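Local coordinates for inorganic pyrophosphatase (Thermus thermophilus, PDB 2PRD), which catalyses the magnesium-dependent hydrolysis of inorganic pyrophosphate to two phosphate ions and assembles as a homohexamer, at residues 76-90 / 105-119. Sequence-based numbering, arbitrary orientation.
Sequences TYPLLPGVVVEVRVV and VIGVVAEDQRLDHIQ
Arg-88 and Val-108 form an antiparallel hydrogen-bonded pair, Arg-88 N to Val-108 O measuring 2.9 Å, in the beta hairpin of strands 84-97 and 101-109. Packing is tightest beside it: Val-89 and Gly-107 approach to 4.5 Å between CA atoms, and Val-87 CG1 lies 3.7 Å from Gly-107 CA; a CB on Gly-107 would run into Val-87 CG1.

The Arg-88 chain, bent at chi3 (93°), turns its guanidinium into the 115-119 loop. Arg-88 NH2 donates to Ile-118 O at 2.9 Å, nearly in the guanidinium plane, and NE adds a weak bond to the same oxygen. Val-108 CG2 meets one face near its rim; over the opposite face, also offset, lies Gln-119 NE2, the amide and guanidinium planes 8° apart and this NE2 held by Asp-116 O at 2.7 Å. With an alanine in place of Arg-88, Ile-118 O would probably lose both donors and the Gln-119 amide the flat group it lies against.

At Glu-86 the packing is looser and water enters: Glu-86 O accepts from Ala-110 N and also from a water that bridges to Glu-111 N, while the side chains approach only to 4.2 Å, between the CB atoms of Glu-86 and Ala-110.

Strand 15-22 pairs with 84-97, strand 70-74 runs parallel to 101-109, and helix 158-173 packs on Val-89 and Val-105.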
ATOM      1  N   THR A  76     -14.767  -6.205   1.261  1.00  8.81           N
ATOM      2  CA  THR A  76     -14.058  -5.597   2.389  1.00 10.46           C
ATOM      3  C   THR A  76     -12.629  -5.275   1.958  1.00  7.09           C
ATOM      4  O   THR A  76     -12.151  -4.167   2.263  1.00 14.99           O
ATOM      5  CB  THR A  76     -13.970  -6.502   3.642  1.00  7.08           C
ATOM      6  OG1 THR A  76     -15.349  -6.676   4.057  1.00 12.87           O
ATOM      7  CG2 THR A  76     -13.292  -5.783   4.797  1.00  4.73           C
ATOM      8  N   TYR A  77     -12.009  -6.167   1.249  1.00  8.21           N
ATOM      9  CA  TYR A  77     -10.626  -6.007   0.746  1.00  8.79           C
ATOM     10  C   TYR A  77     -10.634  -6.301  -0.756  1.00 12.09           C
ATOM     11  O   TYR A  77     -11.309  -7.265  -1.165  1.00 14.16           O
ATOM     12  CB  TYR A  77      -9.685  -6.997   1.443  1.00  4.93           C
ATOM     13  CG  TYR A  77      -9.739  -7.103   2.938  1.00 10.91           C
ATOM     14  CD1 TYR A  77      -9.443  -5.987   3.731  1.00 10.88           C
ATOM     15  CD2 TYR A  77      -9.996  -8.313   3.590  1.00  8.40           C
ATOM     16  CE1 TYR A  77      -9.455  -6.048   5.117  1.00  6.08           C
ATOM     17  CE2 TYR A  77     -10.035  -8.352   4.965  1.00  9.50           C
ATOM     18  CZ  TYR A  77      -9.743  -7.244   5.713  1.00  9.14           C
ATOM     19  OH  TYR A  77      -9.744  -7.315   7.095  1.00  9.26           O
ATOM     20  N   PRO A  78      -9.934  -5.469  -1.523  1.00 11.07           N
ATOM     21  CA  PRO A  78      -9.910  -5.644  -2.994  1.00  5.82           C
ATOM     22  C   PRO A  78      -9.404  -7.031  -3.323  1.00  8.46           C
ATOM     23  O   PRO A  78      -8.543  -7.578  -2.598  1.00 11.36           O
ATOM     24  CB  PRO A  78      -8.970  -4.543  -3.477  1.00  4.67           C
ATOM     25  CG  PRO A  78      -8.998  -3.517  -2.354  1.00  7.23           C
ATOM     26  CD  PRO A  78      -9.106  -4.349  -1.057  1.00  4.85           C
ATOM     27  N   LEU A  79      -9.929  -7.592  -4.394  1.00  4.36           N
ATOM     28  CA  LEU A  79      -9.533  -8.945  -4.838  1.00  5.51           C
ATOM     29  C   LEU A  79      -8.454  -8.847  -5.860  1.00 10.37           C
ATOM     30  O   LEU A  79      -7.852  -7.744  -5.998  1.00 17.86           O
ATOM     31  CB  LEU A  79     -10.841  -9.641  -5.280  1.00  2.09           C
ATOM     32  CG  LEU A  79     -11.924  -9.639  -4.176  1.00  4.28           C
ATOM     33  CD1 LEU A  79     -13.310  -9.864  -4.740  1.00 10.78           C
ATOM     34  CD2 LEU A  79     -11.599 -10.767  -3.170  1.00  5.32           C
ATOM     35  N   LEU A  80      -8.113  -9.931  -6.523  1.00  6.12           N
ATOM     36  CA  LEU A  80      -7.023  -9.875  -7.545  1.00  8.65           C
ATOM     37  C   LEU A  80      -7.547 -10.385  -8.863  1.00  6.80           C
ATOM     38  O   LEU A  80      -8.517 -11.164  -8.848  1.00  9.65           O
ATOM     39  CB  LEU A  80      -5.951 -10.866  -7.058  1.00  7.56           C
ATOM     40  CG  LEU A  80      -4.931 -10.388  -6.035  1.00 10.39           C
ATOM     41  CD1 LEU A  80      -4.138 -11.534  -5.451  1.00  7.07           C
ATOM     42  CD2 LEU A  80      -3.974  -9.406  -6.700  1.00 13.40           C
ATOM     43  N   PRO A  81      -6.957  -9.950  -9.974  1.00 10.82           N
ATOM     44  CA  PRO A  81      -7.404 -10.415 -11.277  1.00  7.24           C
ATOM     45  C   PRO A  81      -7.274 -11.909 -11.401  1.00  5.64           C
ATOM     46  O   PRO A  81      -6.205 -12.473 -11.017  1.00  6.45           O
ATOM     47  CB  PRO A  81      -6.511  -9.689 -12.293  1.00  6.56           C
ATOM     48  CG  PRO A  81      -5.936  -8.542 -11.517  1.00  9.98           C
ATOM     49  CD  PRO A  81      -5.835  -9.004 -10.051  1.00  3.28           C
ATOM     50  N   GLY A  82      -8.274 -12.538 -11.962  1.00  6.39           N
ATOM     51  CA  GLY A  82      -8.234 -13.981 -12.197  1.00  5.62           C
ATOM     52  C   GLY A  82      -8.662 -14.891 -11.101  1.00  7.02           C
ATOM     53  O   GLY A  82      -8.591 -16.130 -11.325  1.00 12.39           O
ATOM     54  N   VAL A  83      -9.082 -14.385  -9.957  1.00  7.49           N
ATOM     55  CA  VAL A  83      -9.566 -15.257  -8.885  1.00  9.74           C
ATOM     56  C   VAL A  83     -11.078 -15.390  -9.047  1.00 10.73           C
ATOM     57  O   VAL A  83     -11.715 -14.513  -9.645  1.00 12.64           O
ATOM     58  CB  VAL A  83      -9.204 -14.765  -7.474  1.00 16.66           C
ATOM     59  CG1 VAL A  83      -7.747 -14.318  -7.382  1.00 12.94           C
ATOM     60  CG2 VAL A  83     -10.092 -13.648  -7.039  1.00 13.82           C
ATOM     61  N   VAL A  84     -11.593 -16.530  -8.565  1.00  6.99           N
ATOM     62  CA  VAL A  84     -13.020 -16.820  -8.631  1.00  5.76           C
ATOM     63  C   VAL A  84     -13.682 -16.584  -7.306  1.00  6.63           C
ATOM     64  O   VAL A  84     -13.140 -17.069  -6.294  1.00 13.09           O
ATOM     65  CB  VAL A  84     -13.233 -18.300  -9.051  1.00 11.33           C
ATOM     66  CG1 VAL A  84     -14.730 -18.564  -9.065  1.00  8.40           C
ATOM     67  CG2 VAL A  84     -12.682 -18.560 -10.449  1.00  9.67           C
ATOM     68  N   VAL A  85     -14.800 -15.857  -7.257  1.00  9.20           N
ATOM     69  CA  VAL A  85     -15.392 -15.663  -5.894  1.00  4.19           C
ATOM     70  C   VAL A  85     -16.866 -15.878  -6.018  1.00  2.16           C
ATOM     71  O   VAL A  85     -17.432 -15.633  -7.099  1.00  8.96           O
ATOM     72  CB  VAL A  85     -14.990 -14.275  -5.375  1.00  8.53           C
ATOM     73  CG1 VAL A  85     -14.928 -13.254  -6.510  1.00 14.74           C
ATOM     74  CG2 VAL A  85     -15.947 -13.693  -4.348  1.00 11.69           C
ATOM     75  N   GLU A  86     -17.508 -16.400  -5.014  1.00  4.93           N
ATOM     76  CA  GLU A  86     -18.961 -16.582  -4.963  1.00  5.98           C
ATOM     77  C   GLU A  86     -19.484 -15.213  -4.499  1.00  5.26           C
ATOM     78  O   GLU A  86     -19.073 -14.638  -3.481  1.00 11.87           O
ATOM     79  CB  GLU A  86     -19.321 -17.577  -3.869  1.00  8.79           C
ATOM     80  CG  GLU A  86     -18.940 -18.975  -4.307  1.00 16.36           C
ATOM     81  CD  GLU A  86     -18.801 -19.844  -3.055  1.00 36.02           C
ATOM     82  OE1 GLU A  86     -17.709 -19.847  -2.434  1.00 34.43           O
ATOM     83  OE2 GLU A  86     -19.839 -20.468  -2.734  1.00 47.32           O
ATOM     84  N   VAL A  87     -20.409 -14.798  -5.323  1.00  9.82           N
ATOM     85  CA  VAL A  87     -21.018 -13.478  -5.174  1.00  3.38           C
ATOM     86  C   VAL A  87     -22.508 -13.620  -4.998  1.00 10.04           C
ATOM     87  O   VAL A  87     -23.150 -14.315  -5.769  1.00 13.02           O
ATOM     88  CB  VAL A  87     -20.684 -12.713  -6.479  1.00  9.61           C
ATOM     89  CG1 VAL A  87     -21.511 -11.436  -6.566  1.00 14.30           C
ATOM     90  CG2 VAL A  87     -19.210 -12.286  -6.441  1.00  9.57           C
ATOM     91  N   ARG A  88     -23.023 -12.911  -4.004  1.00 10.16           N
ATOM     92  CA  ARG A  88     -24.457 -12.818  -3.774  1.00  5.65           C
ATOM     93  C   ARG A  88     -25.033 -11.634  -4.537  1.00  2.98           C
ATOM     94  O   ARG A  88     -24.741 -10.454  -4.305  1.00 14.06           O
ATOM     95  CB  ARG A  88     -24.744 -12.768  -2.278  1.00 15.58           C
ATOM     96  CG  ARG A  88     -26.191 -12.487  -1.933  1.00 14.17           C
ATOM     97  CD  ARG A  88     -26.547 -12.875  -0.498  1.00 14.28           C
ATOM     98  NE  ARG A  88     -26.347 -11.644   0.279  1.00 11.88           N
ATOM     99  CZ  ARG A  88     -25.237 -11.722   1.037  1.00 17.50           C
ATOM    100  NH1 ARG A  88     -24.596 -12.868   0.955  1.00 16.15           N
ATOM    101  NH2 ARG A  88     -24.918 -10.715   1.780  1.00 15.89           N
ATOM    102  N   VAL A  89     -25.975 -11.950  -5.462  1.00 12.09           N
ATOM    103  CA  VAL A  89     -26.681 -10.963  -6.297  1.00  9.35           C
ATOM    104  C   VAL A  89     -27.727 -10.151  -5.562  1.00  9.10           C
ATOM    105  O   VAL A  89     -28.747 -10.706  -5.117  1.00 20.19           O
ATOM    106  CB  VAL A  89     -27.376 -11.631  -7.510  1.00  7.13           C
ATOM    107  CG1 VAL A  89     -27.919 -10.583  -8.469  1.00  8.04           C
ATOM    108  CG2 VAL A  89     -26.358 -12.515  -8.222  1.00  5.28           C
ATOM    109  N   VAL A  90     -27.547  -8.841  -5.543  1.00 11.22           N
ATOM    110  CA  VAL A  90     -28.567  -8.024  -4.831  1.00  8.55           C
ATOM    111  C   VAL A  90     -29.196  -6.964  -5.689  1.00 10.61           C
ATOM    112  O   VAL A  90     -30.141  -6.307  -5.197  1.00 16.41           O
ATOM    113  CB  VAL A  90     -27.892  -7.435  -3.564  1.00  7.99           C
ATOM    114  CG1 VAL A  90     -27.222  -8.551  -2.766  1.00  7.55           C
ATOM    115  CG2 VAL A  90     -26.855  -6.388  -3.924  1.00 12.33           C
ATOM    116  N   VAL A 105     -24.501  -6.553 -12.987  1.00  8.84           N
ATOM    117  CA  VAL A 105     -25.009  -7.144 -11.727  1.00  9.86           C
ATOM    118  C   VAL A 105     -24.288  -6.485 -10.558  1.00 10.85           C
ATOM    119  O   VAL A 105     -23.128  -6.090 -10.743  1.00 12.21           O
ATOM    120  CB  VAL A 105     -24.807  -8.655 -11.777  1.00  9.89           C
ATOM    121  CG1 VAL A 105     -24.957  -9.351 -10.436  1.00 18.08           C
ATOM    122  CG2 VAL A 105     -25.768  -9.294 -12.800  1.00 17.21           C
ATOM    123  N   ILE A 106     -24.928  -6.232  -9.446  1.00  7.36           N
ATOM    124  CA  ILE A 106     -24.325  -5.607  -8.266  1.00  5.74           C
ATOM    125  C   ILE A 106     -24.285  -6.772  -7.267  1.00 10.34           C
ATOM    126  O   ILE A 106     -25.324  -7.413  -7.075  1.00 11.44           O
ATOM    127  CB  ILE A 106     -25.082  -4.396  -7.747  1.00  8.15           C
ATOM    128  CG1 ILE A 106     -25.145  -3.278  -8.814  1.00  5.09           C
ATOM    129  CG2 ILE A 106     -24.513  -3.756  -6.486  1.00 11.42           C
ATOM    130  CD1 ILE A 106     -23.730  -2.879  -9.194  1.00 12.70           C
ATOM    131  N   GLY A 107     -23.100  -7.077  -6.704  1.00  6.19           N
ATOM    132  CA  GLY A 107     -23.129  -8.199  -5.745  1.00 12.30           C
ATOM    133  C   GLY A 107     -22.214  -7.921  -4.565  1.00  9.52           C
ATOM    134  O   GLY A 107     -21.586  -6.869  -4.541  1.00 10.17           O
ATOM    135  N   VAL A 108     -22.234  -8.852  -3.617  1.00 10.33           N
ATOM    136  CA  VAL A 108     -21.396  -8.685  -2.436  1.00 12.24           C
ATOM    137  C   VAL A 108     -20.650 -10.010  -2.279  1.00 14.24           C
ATOM    138  O   VAL A 108     -21.263 -10.973  -2.673  1.00 16.06           O
ATOM    139  CB  VAL A 108     -22.198  -8.459  -1.147  1.00 20.29           C
ATOM    140  CG1 VAL A 108     -22.685  -7.019  -1.060  1.00 16.49           C
ATOM    141  CG2 VAL A 108     -23.419  -9.351  -1.085  1.00 17.47           C
ATOM    142  N   VAL A 109     -19.466  -9.961  -1.712  1.00  7.95           N
ATOM    143  CA  VAL A 109     -18.736 -11.207  -1.447  1.00  7.59           C
ATOM    144  C   VAL A 109     -19.624 -12.004  -0.498  1.00  8.25           C
ATOM    145  O   VAL A 109     -19.921 -11.522   0.596  1.00 10.64           O
ATOM    146  CB  VAL A 109     -17.412 -10.810  -0.790  1.00  8.76           C
ATOM    147  CG1 VAL A 109     -16.636 -11.958  -0.182  1.00  3.14           C
ATOM    148  CG2 VAL A 109     -16.561 -10.158  -1.906  1.00  5.16           C
ATOM    149  N   ALA A 110     -20.016 -13.198  -0.928  1.00  7.89           N
ATOM    150  CA  ALA A 110     -20.921 -14.058  -0.197  1.00  7.76           C
ATOM    151  C   ALA A 110     -20.351 -14.578   1.109  1.00 14.40           C
ATOM    152  O   ALA A 110     -21.074 -14.765   2.098  1.00 11.98           O
ATOM    153  CB  ALA A 110     -21.316 -15.247  -1.070  1.00 10.18           C
ATOM    154  N   GLU A 111     -19.060 -14.839   1.116  1.00 11.42           N
ATOM    155  CA  GLU A 111     -18.414 -15.388   2.329  1.00 12.60           C
ATOM    156  C   GLU A 111     -17.694 -14.347   3.141  1.00 11.82           C
ATOM    157  O   GLU A 111     -16.555 -14.612   3.487  1.00 10.86           O
ATOM    158  CB  GLU A 111     -17.453 -16.514   1.931  1.00 17.36           C
ATOM    159  CG  GLU A 111     -18.146 -17.692   1.258  1.00 22.44           C
ATOM    160  CD  GLU A 111     -18.985 -18.497   2.233  1.00 24.86           C
ATOM    161  OE1 GLU A 111     -18.679 -18.530   3.439  1.00 26.86           O
ATOM    162  OE2 GLU A 111     -19.991 -19.119   1.823  1.00 37.27           O
ATOM    163  N   ASP A 112     -18.302 -13.226   3.444  1.00 14.80           N
ATOM    164  CA  ASP A 112     -17.683 -12.175   4.280  1.00  9.29           C
ATOM    165  C   ASP A 112     -18.828 -11.770   5.220  1.00 13.83           C
ATOM    166  O   ASP A 112     -19.790 -11.246   4.660  1.00 14.03           O
ATOM    167  CB  ASP A 112     -17.186 -11.007   3.466  1.00  6.98           C
ATOM    168  CG  ASP A 112     -16.508  -9.916   4.289  1.00 10.04           C
ATOM    169  OD1 ASP A 112     -16.662  -9.903   5.510  1.00 13.27           O
ATOM    170  OD2 ASP A 112     -15.901  -8.970   3.735  1.00 10.31           O
ATOM    171  N   GLN A 113     -18.706 -12.122   6.490  1.00 12.92           N
ATOM    172  CA  GLN A 113     -19.720 -11.788   7.493  1.00 10.78           C
ATOM    173  C   GLN A 113     -19.981 -10.318   7.658  1.00 11.38           C
ATOM    174  O   GLN A 113     -21.082  -9.940   8.121  1.00 10.49           O
ATOM    175  CB  GLN A 113     -19.335 -12.373   8.872  1.00 15.89           C
ATOM    176  CG  GLN A 113     -19.332 -13.904   8.754  1.00 23.21           C
ATOM    177  CD  GLN A 113     -19.060 -14.556  10.105  1.00 29.20           C
ATOM    178  OE1 GLN A 113     -19.676 -14.097  11.061  1.00 29.32           O
ATOM    179  NE2 GLN A 113     -18.209 -15.567  10.186  1.00 28.81           N
ATOM    180  N   ARG A 114     -19.014  -9.481   7.282  1.00  8.05           N
ATOM    181  CA  ARG A 114     -19.221  -8.033   7.400  1.00  9.26           C
ATOM    182  C   ARG A 114     -20.262  -7.551   6.416  1.00 12.30           C
ATOM    183  O   ARG A 114     -20.701  -6.379   6.569  1.00 16.64           O
ATOM    184  CB  ARG A 114     -17.919  -7.288   7.098  1.00  5.25           C
ATOM    185  CG  ARG A 114     -16.819  -7.490   8.114  1.00 12.12           C
ATOM    186  CD  ARG A 114     -15.522  -6.852   7.595  1.00  5.56           C
ATOM    187  NE  ARG A 114     -14.390  -7.422   8.297  1.00  5.98           N
ATOM    188  CZ  ARG A 114     -13.769  -8.561   8.068  1.00 14.61           C
ATOM    189  NH1 ARG A 114     -14.023  -9.457   7.132  1.00 10.58           N
ATOM    190  NH2 ARG A 114     -12.765  -8.801   8.916  1.00  2.14           N
ATOM    191  N   LEU A 115     -20.624  -8.394   5.446  1.00 13.85           N
ATOM    192  CA  LEU A 115     -21.591  -7.907   4.429  1.00 11.23           C
ATOM    193  C   LEU A 115     -22.907  -8.642   4.407  1.00 14.09           C
ATOM    194  O   LEU A 115     -23.728  -8.399   3.492  1.00 17.20           O
ATOM    195  CB  LEU A 115     -20.929  -8.000   3.042  1.00 14.45           C
ATOM    196  CG  LEU A 115     -19.545  -7.355   2.921  1.00 24.04           C
ATOM    197  CD1 LEU A 115     -18.826  -7.778   1.633  1.00 19.49           C
ATOM    198  CD2 LEU A 115     -19.714  -5.848   2.953  1.00 17.95           C
ATOM    199  N   ASP A 116     -23.081  -9.553   5.347  1.00 16.27           N
ATOM    200  CA  ASP A 116     -24.275 -10.397   5.428  1.00  9.67           C
ATOM    201  C   ASP A 116     -25.562  -9.610   5.439  1.00 14.62           C
ATOM    202  O   ASP A 116     -26.634 -10.152   5.132  1.00 18.53           O
ATOM    203  CB  ASP A 116     -24.257 -11.250   6.691  1.00 10.61           C
ATOM    204  CG  ASP A 116     -23.430 -12.484   6.532  1.00 10.48           C
ATOM    205  OD1 ASP A 116     -22.986 -12.744   5.401  1.00 25.27           O
ATOM    206  OD2 ASP A 116     -23.181 -13.165   7.549  1.00 24.20           O
ATOM    207  N   HIS A 117     -25.455  -8.353   5.789  1.00 16.00           N
ATOM    208  CA  HIS A 117     -26.599  -7.449   5.881  1.00 14.32           C
ATOM    209  C   HIS A 117     -27.086  -6.836   4.577  1.00 18.85           C
ATOM    210  O   HIS A 117     -28.190  -6.248   4.524  1.00 16.89           O
ATOM    211  CB  HIS A 117     -26.215  -6.342   6.887  1.00 23.28           C
ATOM    212  CG  HIS A 117     -24.967  -5.613   6.443  1.00 23.73           C
ATOM    213  ND1 HIS A 117     -25.109  -4.336   5.901  1.00 20.30           N
ATOM    214  CD2 HIS A 117     -23.657  -5.953   6.395  1.00 19.32           C
ATOM    215  CE1 HIS A 117     -23.914  -3.896   5.544  1.00 20.74           C
ATOM    216  NE2 HIS A 117     -23.020  -4.856   5.823  1.00 24.21           N
ATOM    217  N   ILE A 118     -26.322  -6.939   3.499  1.00 14.98           N
ATOM    218  CA  ILE A 118     -26.665  -6.440   2.168  1.00 12.98           C
ATOM    219  C   ILE A 118     -27.336  -7.579   1.416  1.00 15.42           C
ATOM    220  O   ILE A 118     -26.685  -8.528   1.035  1.00 15.42           O
ATOM    221  CB  ILE A 118     -25.400  -5.931   1.453  1.00 15.27           C
ATOM    222  CG1 ILE A 118     -24.759  -4.943   2.421  1.00 14.41           C
ATOM    223  CG2 ILE A 118     -25.889  -5.259   0.181  1.00 15.86           C
ATOM    224  CD1 ILE A 118     -23.468  -4.274   2.056  1.00 12.05           C
ATOM    225  N   GLN A 119     -28.668  -7.457   1.329  1.00 17.19           N
ATOM    226  CA  GLN A 119     -29.474  -8.507   0.731  1.00 10.82           C
ATOM    227  C   GLN A 119     -30.274  -8.049  -0.455  1.00 13.39           C
ATOM    228  O   GLN A 119     -30.649  -8.889  -1.310  1.00 15.14           O
ATOM    229  CB  GLN A 119     -30.221  -9.196   1.888  1.00 13.81           C
ATOM    230  CG  GLN A 119     -29.372  -9.921   2.934  1.00 15.26           C
ATOM    231  CD  GLN A 119     -28.978 -11.363   2.732  1.00 35.45           C
ATOM    232  OE1 GLN A 119     -29.650 -12.200   2.076  1.00 34.82           O
ATOM    233  NE2 GLN A 119     -27.823 -11.833   3.310  1.00 26.88           N
TER
HETATM  234  O   HOH W   1     -15.074  -8.788   1.089  1.00 11.96           O
HETATM  235  O   HOH W   2     -17.384 -15.471  -1.129  1.00 14.13           O
HETATM  236  O   HOH W   3     -22.075 -11.618   2.780  1.00 10.92           O